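Local coordinates for chitin oligosaccharide binding protein NagB2 (Paenibacillus sp. FPU-7, PDB 7EHU) that binds short chitin oligosaccharides such as N,N'-diacetylchitobiose and N,N',N''-triacetylchitotriose, probably as the extracellular solute-binding component of a sugar uptake system, at residues I200-A212 / A231-K243. Residues are numbered along the deposited sequence; the frame is centred on the assembly and turned at random.
Sequences INMLANSLFVATA and AVLDGFKRLKDLK
Thr211 fits as a knob among Ala231, Asp234, Gly235 and Arg238, and its hydroxyl does the polar work: Thr211 OG1 donates to Ala231 O at 2.7 Å, approaching somewhat out of the carbonyl plane. With chi1 of Thr211 at 56°, OG1 sits between its own backbone N and carbonyl carbon, facing the neighbouring helix, while Thr211 CG2 lies 3.6 Å from Asp234 OD1 and also meets the guanidinium of Arg238. Those two residues are salt-bridged one turn apart, Arg238 NE lying 3.2 Å from Asp234 OD2. A valine here would probably leave Ala231 O without this donor and press a methyl against the carbonyl. Beside the threonine, Gly235, having no side chain in the way, lets its CA come within 4.3 Å of Phe208 CA. Phe208 and Phe236 point the same way, side by side, with ring planes at 33° and CD2 of Phe208 3.6 Å from CZ of Phe236. Farther along, Leu207 and Leu239 interlock: CD1 of Leu207 lies 3.7 Å from Leu239 CA, and Leu239 in turn enters a hole lined by Ile200, Leu203, Ala204 and Leu207. This is knobs-into-holes packing of two helices that run in roughly opposite directions, at 136° between their N-to-C directions, within the periplasmic-binding-protein fold typical of solute-binding proteins.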
loop_
_atom_site.group_PDB
_atom_site.type_symbol
_atom_site.label_atom_id
_atom_site.label_comp_id
_atom_site.label_asym_id
_atom_site.label_seq_id
_atom_site.Cartn_x
_atom_site.Cartn_y
_atom_site.Cartn_z
ATOM N N ILE A 200 -1.150 0.875 11.091
ATOM C CA ILE A 200 -1.491 2.101 11.807
ATOM C C ILE A 200 -1.074 3.307 10.981
ATOM O O ILE A 200 -1.789 4.311 10.908
ATOM C CB ILE A 200 -0.829 2.127 13.194
ATOM C CG1 ILE A 200 -1.278 0.957 14.073
ATOM C CG2 ILE A 200 -1.143 3.448 13.910
ATOM C CD1 ILE A 200 -0.323 0.677 15.241
ATOM N N ASN A 201 0.095 3.225 10.352
ATOM C CA ASN A 201 0.592 4.348 9.572
ATOM C C ASN A 201 -0.271 4.679 8.366
ATOM O O ASN A 201 -0.208 5.812 7.883
ATOM C CB ASN A 201 2.048 4.143 9.159
ATOM C CG ASN A 201 3.020 4.399 10.308
ATOM O OD1 ASN A 201 2.695 5.075 11.281
ATOM N ND2 ASN A 201 4.227 3.876 10.175
ATOM N N MET A 202 -1.072 3.744 7.861
ATOM C CA MET A 202 -2.006 4.122 6.795
ATOM C C MET A 202 -2.921 5.226 7.290
ATOM O O MET A 202 -3.096 6.266 6.647
ATOM C CB MET A 202 -2.847 2.908 6.389
ATOM C CG MET A 202 -2.084 1.868 5.580
ATOM S SD MET A 202 -3.193 0.706 4.721
ATOM C CE MET A 202 -3.590 -0.384 6.100
ATOM N N LEU A 203 -3.507 5.010 8.459
ATOM C CA LEU A 203 -4.405 5.988 9.045
ATOM C C LEU A 203 -3.657 7.232 9.477
ATOM O O LEU A 203 -4.119 8.352 9.240
ATOM C CB LEU A 203 -5.132 5.342 10.219
ATOM C CG LEU A 203 -6.176 6.209 10.917
ATOM C CD1 LEU A 203 -7.238 6.715 9.945
ATOM C CD2 LEU A 203 -6.826 5.431 12.059
ATOM N N ALA A 204 -2.497 7.052 10.108
ATOM C CA ALA A 204 -1.712 8.197 10.546
ATOM C C ALA A 204 -1.338 9.085 9.372
ATOM O O ALA A 204 -1.390 10.315 9.481
ATOM C CB ALA A 204 -0.455 7.722 11.273
ATOM N N ASN A 205 -0.946 8.479 8.248
ATOM C CA ASN A 205 -0.506 9.250 7.088
ATOM C C ASN A 205 -1.634 10.080 6.510
ATOM O O ASN A 205 -1.455 11.282 6.270
ATOM C CB ASN A 205 0.434 8.361 6.245
ATOM C CG ASN A 205 0.927 8.921 4.909
ATOM O OD1 ASN A 205 1.111 8.186 3.932
ATOM N ND2 ASN A 205 0.925 10.247 4.786
ATOM N N SER A 206 -2.832 9.513 6.390
ATOM C CA SER A 206 -3.943 10.334 5.923
ATOM C C SER A 206 -4.330 11.405 6.934
ATOM O O SER A 206 -4.750 12.490 6.529
ATOM C CB SER A 206 -5.128 9.486 5.471
ATOM O OG SER A 206 -4.890 8.944 4.184
ATOM N N LEU A 207 -4.173 11.130 8.236
ATOM C CA LEU A 207 -4.428 12.146 9.251
ATOM C C LEU A 207 -3.482 13.327 9.116
ATOM O O LEU A 207 -3.924 14.476 9.092
ATOM C CB LEU A 207 -4.328 11.553 10.648
ATOM C CG LEU A 207 -5.658 11.078 11.219
ATOM C CD1 LEU A 207 -5.418 10.149 12.412
ATOM C CD2 LEU A 207 -6.501 12.258 11.638
ATOM N N PHE A 208 -2.167 13.073 9.047
ATOM C CA PHE A 208 -1.238 14.206 9.046
ATOM C C PHE A 208 -1.207 14.937 7.709
ATOM O O PHE A 208 -0.876 16.123 7.683
ATOM C CB PHE A 208 0.145 13.916 9.659
ATOM C CG PHE A 208 1.040 12.944 8.913
ATOM C CD1 PHE A 208 1.634 13.272 7.701
ATOM C CD2 PHE A 208 1.404 11.740 9.507
ATOM C CE1 PHE A 208 2.516 12.381 7.087
ATOM C CE2 PHE A 208 2.271 10.867 8.885
ATOM C CZ PHE A 208 2.815 11.189 7.688
ATOM N N VAL A 209 -1.571 14.280 6.608
ATOM C CA VAL A 209 -1.756 15.024 5.370
ATOM C C VAL A 209 -3.031 15.853 5.457
ATOM O O VAL A 209 -3.073 17.000 4.997
ATOM C CB VAL A 209 -1.698 14.088 4.145
ATOM C CG1 VAL A 209 -2.158 14.812 2.872
ATOM C CG2 VAL A 209 -0.283 13.499 3.980
ATOM N N ALA A 210 -4.078 15.306 6.082
ATOM C CA ALA A 210 -5.310 16.073 6.256
ATOM C C ALA A 210 -5.090 17.300 7.129
ATOM O O ALA A 210 -5.723 18.338 6.903
ATOM C CB ALA A 210 -6.414 15.205 6.865
ATOM N N THR A 211 -4.217 17.208 8.137
ATOM C CA THR A 211 -4.000 18.341 9.032
ATOM C C THR A 211 -2.935 19.305 8.528
ATOM O O THR A 211 -3.060 20.507 8.755
ATOM C CB THR A 211 -3.620 17.871 10.440
ATOM O OG1 THR A 211 -2.467 17.035 10.367
ATOM C CG2 THR A 211 -4.754 17.132 11.112
ATOM N N ALA A 212 -1.885 18.816 7.863
ATOM C CA ALA A 212 -0.748 19.648 7.498
ATOM C C ALA A 212 -0.649 19.919 6.004
ATOM O O ALA A 212 0.070 20.838 5.608
ATOM C CB ALA A 212 0.555 18.986 7.960
ATOM N N ALA A 231 1.093 21.515 12.710
ATOM C CA ALA A 231 0.029 20.875 11.943
ATOM C C ALA A 231 0.279 19.381 11.784
ATOM O O ALA A 231 -0.682 18.611 11.676
ATOM C CB ALA A 231 -0.109 21.532 10.568
ATOM N N VAL A 232 1.547 18.948 11.762
ATOM C CA VAL A 232 1.837 17.512 11.733
ATOM C C VAL A 232 1.502 16.898 13.090
ATOM O O VAL A 232 0.833 15.857 13.177
ATOM C CB VAL A 232 3.302 17.250 11.332
ATOM C CG1 VAL A 232 3.627 15.753 11.424
ATOM C CG2 VAL A 232 3.584 17.770 9.923
ATOM N N LEU A 233 1.962 17.545 14.170
ATOM C CA LEU A 233 1.629 17.098 15.517
ATOM C C LEU A 233 0.122 16.967 15.693
ATOM O O LEU A 233 -0.353 16.007 16.311
ATOM C CB LEU A 233 2.225 18.070 16.544
ATOM C CG LEU A 233 1.771 17.871 17.987
ATOM C CD1 LEU A 233 2.188 16.506 18.521
ATOM C CD2 LEU A 233 2.309 18.989 18.870
ATOM N N ASP A 234 -0.652 17.891 15.105
ATOM C CA ASP A 234 -2.107 17.833 15.211
ATOM C C ASP A 234 -2.638 16.489 14.708
ATOM O O ASP A 234 -3.525 15.894 15.330
ATOM C CB ASP A 234 -2.729 19.002 14.435
ATOM C CG ASP A 234 -4.250 19.032 14.518
ATOM O OD1 ASP A 234 -4.887 19.629 13.635
ATOM O OD2 ASP A 234 -4.809 18.523 15.506
ATOM N N GLY A 235 -2.085 15.981 13.603
ATOM C CA GLY A 235 -2.521 14.688 13.094
ATOM C C GLY A 235 -2.294 13.560 14.085
ATOM O O GLY A 235 -3.140 12.673 14.235
ATOM N N PHE A 236 -1.153 13.579 14.777
ATOM C CA PHE A 236 -0.866 12.538 15.755
ATOM C C PHE A 236 -1.699 12.714 17.005
ATOM O O PHE A 236 -2.077 11.720 17.631
ATOM C CB PHE A 236 0.623 12.491 16.057
ATOM C CG PHE A 236 1.419 11.940 14.921
ATOM C CD1 PHE A 236 1.412 10.584 14.644
ATOM C CD2 PHE A 236 2.121 12.777 14.079
ATOM C CE1 PHE A 236 2.125 10.069 13.566
ATOM C CE2 PHE A 236 2.832 12.259 13.010
ATOM C CZ PHE A 236 2.828 10.903 12.752
ATOM N N LYS A 237 -2.012 13.963 17.370
ATOM C CA LYS A 237 -2.969 14.193 18.445
ATOM C C LYS A 237 -4.326 13.585 18.119
ATOM O O LYS A 237 -4.959 12.969 18.981
ATOM C CB LYS A 237 -3.093 15.684 18.771
ATOM C CG LYS A 237 -1.831 16.229 19.445
ATOM C CD LYS A 237 -1.928 17.672 19.923
ATOM C CE LYS A 237 -3.264 17.862 20.609
ATOM N NZ LYS A 237 -3.602 19.108 21.295
ATOM N N ARG A 238 -4.801 13.759 16.893
ATOM C CA ARG A 238 -6.079 13.164 16.520
ATOM C C ARG A 238 -6.013 11.634 16.508
ATOM O O ARG A 238 -6.976 10.970 16.907
ATOM C CB ARG A 238 -6.535 13.716 15.170
ATOM C CG ARG A 238 -6.955 15.191 15.201
ATOM C CD ARG A 238 -7.087 15.748 13.807
ATOM N NE ARG A 238 -7.149 17.205 13.773
ATOM C CZ ARG A 238 -8.235 17.939 13.618
ATOM N NH1 ARG A 238 -9.426 17.387 13.434
ATOM N NH2 ARG A 238 -8.100 19.252 13.584
ATOM N N LEU A 239 -4.911 11.060 16.015
ATOM C CA LEU A 239 -4.767 9.606 16.034
ATOM C C LEU A 239 -4.875 9.085 17.457
ATOM O O LEU A 239 -5.601 8.126 17.734
ATOM C CB LEU A 239 -3.415 9.207 15.447
ATOM C CG LEU A 239 -3.095 7.712 15.374
ATOM C CD1 LEU A 239 -4.048 6.946 14.464
ATOM C CD2 LEU A 239 -1.661 7.522 14.922
ATOM N N LYS A 240 -4.146 9.716 18.378
ATOM C CA LYS A 240 -4.223 9.335 19.780
ATOM C C LYS A 240 -5.640 9.492 20.319
ATOM O O LYS A 240 -6.133 8.614 21.035
ATOM C CB LYS A 240 -3.213 10.173 20.569
ATOM C CG LYS A 240 -3.110 9.879 22.052
ATOM C CD LYS A 240 -2.836 8.414 22.340
ATOM C CE LYS A 240 -2.670 8.159 23.832
ATOM N NZ LYS A 240 -2.403 6.723 24.089
ATOM N N ASP A 241 -6.335 10.573 19.945
ATOM C CA ASP A 241 -7.690 10.776 20.450
ATOM C C ASP A 241 -8.642 9.688 19.956
ATOM O O ASP A 241 -9.534 9.267 20.695
ATOM C CB ASP A 241 -8.217 12.173 20.089
ATOM C CG ASP A 241 -9.418 12.584 20.947
ATOM O OD1 ASP A 241 -9.253 12.714 22.189
ATOM O OD2 ASP A 241 -10.525 12.771 20.392
ATOM N N LEU A 242 -8.450 9.189 18.735
ATOM C CA LEU A 242 -9.297 8.103 18.256
ATOM C C LEU A 242 -9.144 6.860 19.124
ATOM O O LEU A 242 -10.110 6.123 19.343
ATOM C CB LEU A 242 -8.918 7.745 16.823
ATOM C CG LEU A 242 -9.239 8.755 15.723
ATOM C CD1 LEU A 242 -8.667 8.273 14.408
ATOM C CD2 LEU A 242 -10.735 8.995 15.596
ATOM N N LYS A 243 -7.920 6.572 19.569
ATOM C CA LYS A 243 -7.704 5.442 20.468
ATOM C C LYS A 243 -8.254 5.731 21.861
ATOM O O LYS A 243 -8.925 4.874 22.447
ATOM C CB LYS A 243 -6.206 5.125 20.520
ATOM C CG LYS A 243 -5.759 3.947 21.406
ATOM C CD LYS A 243 -6.140 2.587 20.840
ATOM C CE LYS A 243 -5.744 1.455 21.788
ATOM N NZ LYS A 243 -6.533 1.447 23.063
#